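Local structure of aldehyde dehydrogenase (Bartonella henselae, 3I44) at residues A[274-288]-A[305-319]. The protein probably oxidises aldehydes to carboxylic acids with NAD(P)+ as cofactor. The protein carries 1 engineered substitution. Sequence-based numbering, arbitrary orientation.
Sequences KGANIIFADADIDAL and APTRMLVEQAIYDKA
Asn277 N donates to Arg308 O (2.8 Å) and Leu310 N to Asn277 O, part of the parallel ladder that joins strands 276-279 and 308-312, the two strands of a beta-alpha-beta crossover whose helix is 287-296. Arg308 N to Gly275 O is the first rung; Ile279 N to Leu310 O and Glu312 N to Ile279 O complete it. Just before the strands pair, Lys274 O is gripped by Arg308 NE and NH2, both 2.8 Å away, at the guanidinium edge. The bend at chi3 (-65°) brings the group back to the carbonyl, and Ala276 CB lies over one guanidinium face. Arg308 NH1 hydrogen-bonds to Leu423 O, Lys274 NZ to Ile399 O and Glu402 O. On one sheet face Ile279 CD1 packs on Met309 CG and SD; beyond this layer Leu288 CD2 of helix 287-296 touches Ala319 CB of helix 316-329 (3.7 Å). Ala276, Ile278 and Leu310 share the other face, against Ala424. Strands 432-436 and 408-414 flank the pair inside a mixed seven-stranded sheet, consistent with the family's catalytic domain. Past the last rung the Glu312 side chain runs with CG anti to the backbone N (chi1 -171°). Its OE2 meets the Phe280 ring edge in plane at CD1 (3.4 Å). The same OE2 takes the Ala281 N-H on its anti lone pair (2.7 Å).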
ATOM      1  N   LYS A 274      -5.772 -17.701 -10.099  1.00 20.25           N
ATOM      2  CA  LYS A 274      -5.790 -19.079 -10.582  1.00 20.76           C
ATOM      3  C   LYS A 274      -6.244 -19.995  -9.435  1.00 20.26           C
ATOM      4  O   LYS A 274      -5.531 -20.882  -8.975  1.00 20.84           O
ATOM      5  CB  LYS A 274      -4.448 -19.506 -11.179  1.00 20.48           C
ATOM      6  CG  LYS A 274      -4.508 -20.849 -11.936  1.00 22.13           C
ATOM      7  CD  LYS A 274      -4.943 -20.699 -13.411  1.00 22.80           C
ATOM      8  CE  LYS A 274      -5.374 -22.051 -14.035  1.00 22.78           C
ATOM      9  NZ  LYS A 274      -5.937 -21.901 -15.397  1.00 20.30           N
ATOM     10  N   GLY A 275      -7.483 -19.757  -9.030  1.00 20.39           N
ATOM     11  CA  GLY A 275      -8.068 -20.383  -7.871  1.00 20.62           C
ATOM     12  C   GLY A 275      -8.021 -21.883  -7.874  1.00 20.54           C
ATOM     13  O   GLY A 275      -8.352 -22.525  -8.874  1.00 20.72           O
ATOM     14  N   ALA A 276      -7.579 -22.440  -6.755  1.00 21.36           N
ATOM     15  CA  ALA A 276      -7.708 -23.859  -6.505  1.00 21.65           C
ATOM     16  C   ALA A 276      -9.039 -24.149  -5.776  1.00 22.32           C
ATOM     17  O   ALA A 276      -9.464 -23.378  -4.906  1.00 22.20           O
ATOM     18  CB  ALA A 276      -6.568 -24.324  -5.700  1.00 21.64           C
ATOM     19  N   ASN A 277      -9.694 -25.248  -6.170  1.00 22.25           N
ATOM     20  CA  ASN A 277     -10.900 -25.799  -5.520  1.00 21.27           C
ATOM     21  C   ASN A 277     -10.564 -27.211  -5.051  1.00 22.21           C
ATOM     22  O   ASN A 277     -10.523 -28.162  -5.873  1.00 22.03           O
ATOM     23  CB  ASN A 277     -12.076 -25.841  -6.498  1.00 21.24           C
ATOM     24  CG  ASN A 277     -13.415 -26.195  -5.820  1.00 21.41           C
ATOM     25  OD1 ASN A 277     -13.469 -26.427  -4.615  1.00 20.54           O
ATOM     26  ND2 ASN A 277     -14.498 -26.213  -6.611  1.00 18.84           N
ATOM     27  N   ILE A 278     -10.300 -27.332  -3.745  1.00 21.35           N
ATOM     28  CA  ILE A 278      -9.918 -28.576  -3.128  1.00 21.73           C
ATOM     29  C   ILE A 278     -11.162 -29.329  -2.683  1.00 22.35           C
ATOM     30  O   ILE A 278     -11.885 -28.904  -1.758  1.00 21.17           O
ATOM     31  CB  ILE A 278      -8.997 -28.375  -1.929  1.00 21.43           C
ATOM     32  CG1 ILE A 278      -7.714 -27.660  -2.347  1.00 21.58           C
ATOM     33  CG2 ILE A 278      -8.698 -29.720  -1.268  1.00 21.41           C
ATOM     34  CD1 ILE A 278      -6.834 -27.141  -1.135  1.00 19.57           C
ATOM     35  N   ILE A 279     -11.411 -30.451  -3.355  1.00 23.02           N
ATOM     36  CA  ILE A 279     -12.635 -31.256  -3.124  1.00 22.89           C
ATOM     37  C   ILE A 279     -12.239 -32.612  -2.560  1.00 23.14           C
ATOM     38  O   ILE A 279     -11.577 -33.418  -3.212  1.00 23.02           O
ATOM     39  CB  ILE A 279     -13.466 -31.423  -4.386  1.00 22.95           C
ATOM     40  CG1 ILE A 279     -13.738 -30.037  -4.995  1.00 22.33           C
ATOM     41  CG2 ILE A 279     -14.784 -32.178  -4.089  1.00 21.32           C
ATOM     42  CD1 ILE A 279     -14.677 -30.040  -6.189  1.00 22.02           C
ATOM     43  N   PHE A 280     -12.597 -32.814  -1.304  1.00 23.57           N
ATOM     44  CA  PHE A 280     -12.351 -34.066  -0.619  1.00 24.02           C
ATOM     45  C   PHE A 280     -13.461 -35.062  -0.910  1.00 23.92           C
ATOM     46  O   PHE A 280     -14.561 -34.679  -1.299  1.00 22.97           O
ATOM     47  CB  PHE A 280     -12.231 -33.839   0.889  1.00 24.16           C
ATOM     48  CG  PHE A 280     -10.944 -33.203   1.297  1.00 24.96           C
ATOM     49  CD1 PHE A 280      -9.814 -33.985   1.530  1.00 23.83           C
ATOM     50  CD2 PHE A 280     -10.840 -31.818   1.418  1.00 26.34           C
ATOM     51  CE1 PHE A 280      -8.631 -33.414   1.902  1.00 25.50           C
ATOM     52  CE2 PHE A 280      -9.637 -31.231   1.775  1.00 26.14           C
ATOM     53  CZ  PHE A 280      -8.533 -32.025   2.037  1.00 25.12           C
ATOM     54  N   ALA A 281     -13.143 -36.351  -0.717  1.00 24.43           N
ATOM     55  CA  ALA A 281     -14.121 -37.450  -0.884  1.00 24.29           C
ATOM     56  C   ALA A 281     -15.382 -37.271  -0.008  1.00 24.20           C
ATOM     57  O   ALA A 281     -16.462 -37.772  -0.326  1.00 23.64           O
ATOM     58  CB  ALA A 281     -13.446 -38.825  -0.611  1.00 23.39           C
ATOM     59  N   ASP A 282     -15.231 -36.569   1.106  1.00 24.39           N
ATOM     60  CA  ASP A 282     -16.339 -36.378   2.032  1.00 24.61           C
ATOM     61  C   ASP A 282     -17.070 -35.061   1.810  1.00 24.80           C
ATOM     62  O   ASP A 282     -17.831 -34.632   2.681  1.00 25.52           O
ATOM     63  CB  ASP A 282     -15.881 -36.548   3.491  1.00 24.52           C
ATOM     64  CG  ASP A 282     -14.849 -35.467   3.970  1.00 26.32           C
ATOM     65  OD1 ASP A 282     -14.590 -34.470   3.259  1.00 25.91           O
ATOM     66  OD2 ASP A 282     -14.309 -35.640   5.090  1.00 23.91           O
ATOM     67  N   ALA A 283     -16.884 -34.440   0.636  1.00 24.57           N
ATOM     68  CA  ALA A 283     -17.623 -33.225   0.290  1.00 23.80           C
ATOM     69  C   ALA A 283     -19.116 -33.545   0.140  1.00 23.51           C
ATOM     70  O   ALA A 283     -19.482 -34.679  -0.129  1.00 22.88           O
ATOM     71  CB  ALA A 283     -17.057 -32.562  -0.991  1.00 23.49           C
ATOM     72  N   ASP A 284     -19.965 -32.538   0.335  1.00 23.28           N
ATOM     73  CA  ASP A 284     -21.397 -32.692   0.176  1.00 23.20           C
ATOM     74  C   ASP A 284     -21.735 -33.115  -1.264  1.00 23.78           C
ATOM     75  O   ASP A 284     -20.936 -32.911  -2.204  1.00 22.55           O
ATOM     76  CB  ASP A 284     -22.133 -31.400   0.562  1.00 23.32           C
ATOM     77  CG  ASP A 284     -21.811 -30.232  -0.382  1.00 24.90           C
ATOM     78  OD1 ASP A 284     -20.721 -29.651  -0.240  1.00 25.07           O
ATOM     79  OD2 ASP A 284     -22.618 -29.919  -1.288  1.00 26.88           O
ATOM     80  N   ILE A 285     -22.928 -33.689  -1.423  1.00 24.77           N
ATOM     81  CA  ILE A 285     -23.347 -34.322  -2.698  1.00 25.25           C
ATOM     82  C   ILE A 285     -23.076 -33.414  -3.905  1.00 25.37           C
ATOM     83  O   ILE A 285     -22.548 -33.851  -4.908  1.00 25.10           O
ATOM     84  CB  ILE A 285     -24.865 -34.674  -2.703  1.00 25.09           C
ATOM     85  CG1 ILE A 285     -25.176 -35.839  -1.760  1.00 25.83           C
ATOM     86  CG2 ILE A 285     -25.365 -35.007  -4.118  1.00 25.92           C
ATOM     87  CD1 ILE A 285     -26.679 -35.841  -1.298  1.00 27.48           C
ATOM     88  N   ASP A 286     -23.428 -32.150  -3.780  1.00 25.70           N
ATOM     89  CA  ASP A 286     -23.418 -31.245  -4.927  1.00 26.74           C
ATOM     90  C   ASP A 286     -22.090 -30.495  -5.171  1.00 25.90           C
ATOM     91  O   ASP A 286     -22.055 -29.624  -6.043  1.00 25.19           O
ATOM     92  CB  ASP A 286     -24.558 -30.232  -4.787  1.00 27.00           C
ATOM     93  CG  ASP A 286     -24.936 -29.600  -6.128  1.00 31.88           C
ATOM     94  OD1 ASP A 286     -25.190 -30.364  -7.092  1.00 36.74           O
ATOM     95  OD2 ASP A 286     -24.969 -28.343  -6.226  1.00 32.71           O
ATOM     96  N   ALA A 287     -21.025 -30.857  -4.440  1.00 24.60           N
ATOM     97  CA  ALA A 287     -19.770 -30.097  -4.441  1.00 24.27           C
ATOM     98  C   ALA A 287     -19.166 -30.061  -5.839  1.00 23.95           C
ATOM     99  O   ALA A 287     -18.774 -29.001  -6.316  1.00 22.47           O
ATOM    100  CB  ALA A 287     -18.744 -30.716  -3.450  1.00 23.67           C
ATOM    101  N   LEU A 288     -19.097 -31.238  -6.463  1.00 23.22           N
ATOM    102  CA  LEU A 288     -18.492 -31.391  -7.776  1.00 24.23           C
ATOM    103  C   LEU A 288     -19.232 -30.554  -8.828  1.00 23.95           C
ATOM    104  O   LEU A 288     -18.604 -29.758  -9.534  1.00 23.84           O
ATOM    105  CB  LEU A 288     -18.443 -32.866  -8.191  1.00 23.15           C
ATOM    106  CG  LEU A 288     -17.368 -33.686  -7.529  1.00 23.77           C
ATOM    107  CD1 LEU A 288     -17.611 -35.136  -7.934  1.00 24.31           C
ATOM    108  CD2 LEU A 288     -15.970 -33.165  -7.953  1.00 23.48           C
ATOM    109  N   ALA A 305     -12.404 -17.189 -10.347  1.00 21.39           N
ATOM    110  CA  ALA A 305     -13.064 -18.456 -10.718  1.00 21.95           C
ATOM    111  C   ALA A 305     -12.216 -19.618 -10.251  1.00 22.42           C
ATOM    112  O   ALA A 305     -10.981 -19.525 -10.275  1.00 24.16           O
ATOM    113  CB  ALA A 305     -13.300 -18.567 -12.238  1.00 22.24           C
ATOM    114  N   PRO A 306     -12.860 -20.714  -9.816  1.00 22.83           N
ATOM    115  CA  PRO A 306     -12.158 -21.905  -9.355  1.00 23.33           C
ATOM    116  C   PRO A 306     -11.745 -22.780 -10.554  1.00 24.07           C
ATOM    117  O   PRO A 306     -12.446 -23.728 -10.944  1.00 25.27           O
ATOM    118  CB  PRO A 306     -13.200 -22.591  -8.469  1.00 22.80           C
ATOM    119  CG  PRO A 306     -14.494 -22.251  -9.111  1.00 23.23           C
ATOM    120  CD  PRO A 306     -14.314 -20.827  -9.595  1.00 22.79           C
ATOM    121  N   THR A 307     -10.583 -22.476 -11.101  1.00 24.29           N
ATOM    122  CA  THR A 307     -10.137 -23.052 -12.360  1.00 23.43           C
ATOM    123  C   THR A 307      -9.215 -24.266 -12.225  1.00 23.81           C
ATOM    124  O   THR A 307      -9.004 -24.966 -13.202  1.00 24.10           O
ATOM    125  CB  THR A 307      -9.502 -21.955 -13.256  1.00 24.13           C
ATOM    126  OG1 THR A 307      -8.446 -21.274 -12.552  1.00 24.27           O
ATOM    127  CG2 THR A 307     -10.555 -20.915 -13.628  1.00 21.61           C
ATOM    128  N   ARG A 308      -8.687 -24.529 -11.036  1.00 23.69           N
ATOM    129  CA  ARG A 308      -7.893 -25.733 -10.774  1.00 23.70           C
ATOM    130  C   ARG A 308      -8.633 -26.572  -9.746  1.00 23.70           C
ATOM    131  O   ARG A 308      -8.699 -26.216  -8.558  1.00 24.04           O
ATOM    132  CB  ARG A 308      -6.499 -25.409 -10.254  1.00 23.68           C
ATOM    133  CG  ARG A 308      -5.618 -24.665 -11.265  1.00 23.50           C
ATOM    134  CD  ARG A 308      -4.269 -24.360 -10.632  1.00 23.55           C
ATOM    135  NE  ARG A 308      -4.397 -23.432  -9.500  1.00 22.12           N
ATOM    136  CZ  ARG A 308      -3.674 -23.469  -8.382  1.00 21.47           C
ATOM    137  NH1 ARG A 308      -2.746 -24.394  -8.196  1.00 22.80           N
ATOM    138  NH2 ARG A 308      -3.919 -22.590  -7.408  1.00 23.67           N
ATOM    139  N   MET A 309      -9.221 -27.673 -10.197  1.00 23.16           N
ATOM    140  CA  MET A 309      -9.966 -28.533  -9.295  1.00 23.42           C
ATOM    141  C   MET A 309      -9.056 -29.652  -8.839  1.00 23.60           C
ATOM    142  O   MET A 309      -8.646 -30.500  -9.657  1.00 24.57           O
ATOM    143  CB  MET A 309     -11.213 -29.063  -9.976  1.00 23.64           C
ATOM    144  CG  MET A 309     -12.171 -29.833  -9.035  1.00 24.83           C
ATOM    145  SD  MET A 309     -13.659 -30.488  -9.874  1.00 26.71           S
ATOM    146  CE  MET A 309     -14.746 -29.083  -9.980  1.00 21.40           C
ATOM    147  N   LEU A 310      -8.744 -29.660  -7.539  1.00 22.98           N
ATOM    148  CA  LEU A 310      -7.830 -30.637  -6.947  1.00 22.71           C
ATOM    149  C   LEU A 310      -8.697 -31.619  -6.175  1.00 23.06           C
ATOM    150  O   LEU A 310      -9.355 -31.241  -5.208  1.00 22.06           O
ATOM    151  CB  LEU A 310      -6.778 -29.955  -6.053  1.00 22.75           C
ATOM    152  CG  LEU A 310      -6.174 -28.609  -6.543  1.00 22.31           C
ATOM    153  CD1 LEU A 310      -5.206 -28.057  -5.525  1.00 21.18           C
ATOM    154  CD2 LEU A 310      -5.475 -28.729  -7.904  1.00 23.90           C
ATOM    155  N   VAL A 311      -8.742 -32.864  -6.647  1.00 23.65           N
ATOM    156  CA  VAL A 311      -9.686 -33.866  -6.145  1.00 24.21           C
ATOM    157  C   VAL A 311      -8.995 -35.030  -5.437  1.00 25.68           C
ATOM    158  O   VAL A 311      -8.007 -35.607  -5.940  1.00 25.73           O
ATOM    159  CB  VAL A 311     -10.566 -34.412  -7.280  1.00 24.90           C
ATOM    160  CG1 VAL A 311     -11.663 -35.344  -6.716  1.00 24.23           C
ATOM    161  CG2 VAL A 311     -11.199 -33.254  -8.061  1.00 21.51           C
ATOM    162  N   GLU A 312      -9.493 -35.368  -4.256  1.00 25.43           N
ATOM    163  CA  GLU A 312      -8.958 -36.503  -3.522  1.00 26.60           C
ATOM    164  C   GLU A 312      -9.025 -37.771  -4.415  1.00 27.30           C
ATOM    165  O   GLU A 312      -9.978 -37.973  -5.171  1.00 26.28           O
ATOM    166  CB  GLU A 312      -9.701 -36.671  -2.198  1.00 26.43           C
ATOM    167  CG  GLU A 312      -9.098 -37.698  -1.243  1.00 27.36           C
ATOM    168  CD  GLU A 312      -9.643 -37.568   0.197  1.00 28.67           C
ATOM    169  OE1 GLU A 312      -8.923 -37.965   1.118  1.00 31.79           O
ATOM    170  OE2 GLU A 312     -10.750 -37.026   0.427  1.00 28.25           O
ATOM    171  N   GLN A 313      -7.969 -38.582  -4.382  1.00 29.31           N
ATOM    172  CA  GLN A 313      -7.810 -39.723  -5.317  1.00 30.69           C
ATOM    173  C   GLN A 313      -9.063 -40.587  -5.398  1.00 30.91           C
ATOM    174  O   GLN A 313      -9.570 -40.844  -6.492  1.00 31.12           O
ATOM    175  CB  GLN A 313      -6.599 -40.589  -4.924  1.00 31.37           C
ATOM    176  CG  GLN A 313      -6.265 -41.693  -5.933  1.00 33.74           C
ATOM    177  CD  GLN A 313      -5.855 -41.131  -7.274  1.00 37.31           C
ATOM    178  OE1 GLN A 313      -6.559 -41.296  -8.275  1.00 40.68           O
ATOM    179  NE2 GLN A 313      -4.715 -40.441  -7.301  1.00 38.99           N
ATOM    180  N   ALA A 314      -9.593 -40.962  -4.231  1.00 31.25           N
ATOM    181  CA  ALA A 314     -10.815 -41.783  -4.137  1.00 31.54           C
ATOM    182  C   ALA A 314     -11.977 -41.310  -5.016  1.00 31.86           C
ATOM    183  O   ALA A 314     -12.734 -42.131  -5.455  1.00 32.26           O
ATOM    184  CB  ALA A 314     -11.280 -41.892  -2.684  1.00 31.18           C
ATOM    185  N   ILE A 315     -12.148 -40.005  -5.270  1.00 31.50           N
ATOM    186  CA  ILE A 315     -13.301 -39.542  -6.087  1.00 30.65           C
ATOM    187  C   ILE A 315     -12.891 -38.872  -7.407  1.00 30.45           C
ATOM    188  O   ILE A 315     -13.695 -38.209  -8.078  1.00 30.43           O
ATOM    189  CB  ILE A 315     -14.272 -38.626  -5.294  1.00 30.75           C
ATOM    190  CG1 ILE A 315     -13.519 -37.430  -4.720  1.00 30.97           C
ATOM    191  CG2 ILE A 315     -15.004 -39.433  -4.152  1.00 28.78           C
ATOM    192  CD1 ILE A 315     -14.371 -36.205  -4.540  1.00 31.47           C
ATOM    193  N   TYR A 316     -11.637 -39.084  -7.795  1.00 30.88           N
ATOM    194  CA  TYR A 316     -11.089 -38.502  -9.018  1.00 30.44           C
ATOM    195  C   TYR A 316     -11.833 -38.965 -10.281  1.00 30.85           C
ATOM    196  O   TYR A 316     -12.219 -38.147 -11.123  1.00 29.77           O
ATOM    197  CB  TYR A 316      -9.592 -38.841  -9.093  1.00 30.66           C
ATOM    198  CG  TYR A 316      -8.853 -38.227 -10.252  1.00 31.26           C
ATOM    199  CD1 TYR A 316      -9.012 -36.882 -10.576  1.00 30.50           C
ATOM    200  CD2 TYR A 316      -7.963 -38.996 -11.024  1.00 31.99           C
ATOM    201  CE1 TYR A 316      -8.319 -36.320 -11.639  1.00 31.12           C
ATOM    202  CE2 TYR A 316      -7.253 -38.437 -12.081  1.00 31.22           C
ATOM    203  CZ  TYR A 316      -7.437 -37.104 -12.389  1.00 30.17           C
ATOM    204  OH  TYR A 316      -6.759 -36.546 -13.435  1.00 28.60           O
ATOM    205  N   ASP A 317     -12.061 -40.270 -10.420  1.00 30.98           N
ATOM    206  CA  ASP A 317     -12.826 -40.772 -11.579  1.00 31.79           C
ATOM    207  C   ASP A 317     -14.234 -40.199 -11.602  1.00 30.76           C
ATOM    208  O   ASP A 317     -14.725 -39.756 -12.667  1.00 30.39           O
ATOM    209  CB  ASP A 317     -12.861 -42.320 -11.610  1.00 32.57           C
ATOM    210  CG  ASP A 317     -11.524 -42.933 -12.019  1.00 36.96           C
ATOM    211  OD1 ASP A 317     -10.646 -42.238 -12.595  1.00 41.78           O
ATOM    212  OD2 ASP A 317     -11.344 -44.141 -11.761  1.00 44.96           O
ATOM    213  N   LYS A 318     -14.876 -40.173 -10.433  1.00 29.53           N
ATOM    214  CA  LYS A 318     -16.192 -39.522 -10.310  1.00 29.35           C
ATOM    215  C   LYS A 318     -16.165 -38.028 -10.713  1.00 28.31           C
ATOM    216  O   LYS A 318     -17.072 -37.522 -11.401  1.00 28.04           O
ATOM    217  CB  LYS A 318     -16.729 -39.680  -8.881  1.00 29.47           C
ATOM    218  CG  LYS A 318     -18.092 -39.048  -8.679  1.00 31.74           C
ATOM    219  CD  LYS A 318     -18.698 -39.498  -7.364  1.00 35.71           C
ATOM    220  CE  LYS A 318     -20.129 -39.013  -7.234  1.00 38.33           C
ATOM    221  NZ  LYS A 318     -20.785 -39.633  -6.022  1.00 40.38           N
ATOM    222  N   ALA A 319     -15.114 -37.328 -10.297  1.00 27.67           N
ATOM    223  CA  ALA A 319     -14.951 -35.912 -10.657  1.00 26.75           C
ATOM    224  C   ALA A 319     -14.873 -35.718 -12.175  1.00 26.85           C
ATOM    225  O   ALA A 319     -15.569 -34.854 -12.749  1.00 26.85           O
ATOM    226  CB  ALA A 319     -13.717 -35.312  -9.954  1.00 26.13           C
TER
HETATM  227  O   HOH W   1      -7.892 -24.292 -15.854  1.00 25.59           O
HETATM  228  O   HOH W   2      -9.268 -17.709 -10.020  1.00 22.52           O
HETATM  229  O   HOH W   3     -14.056 -25.743  -9.612  1.00 21.51           O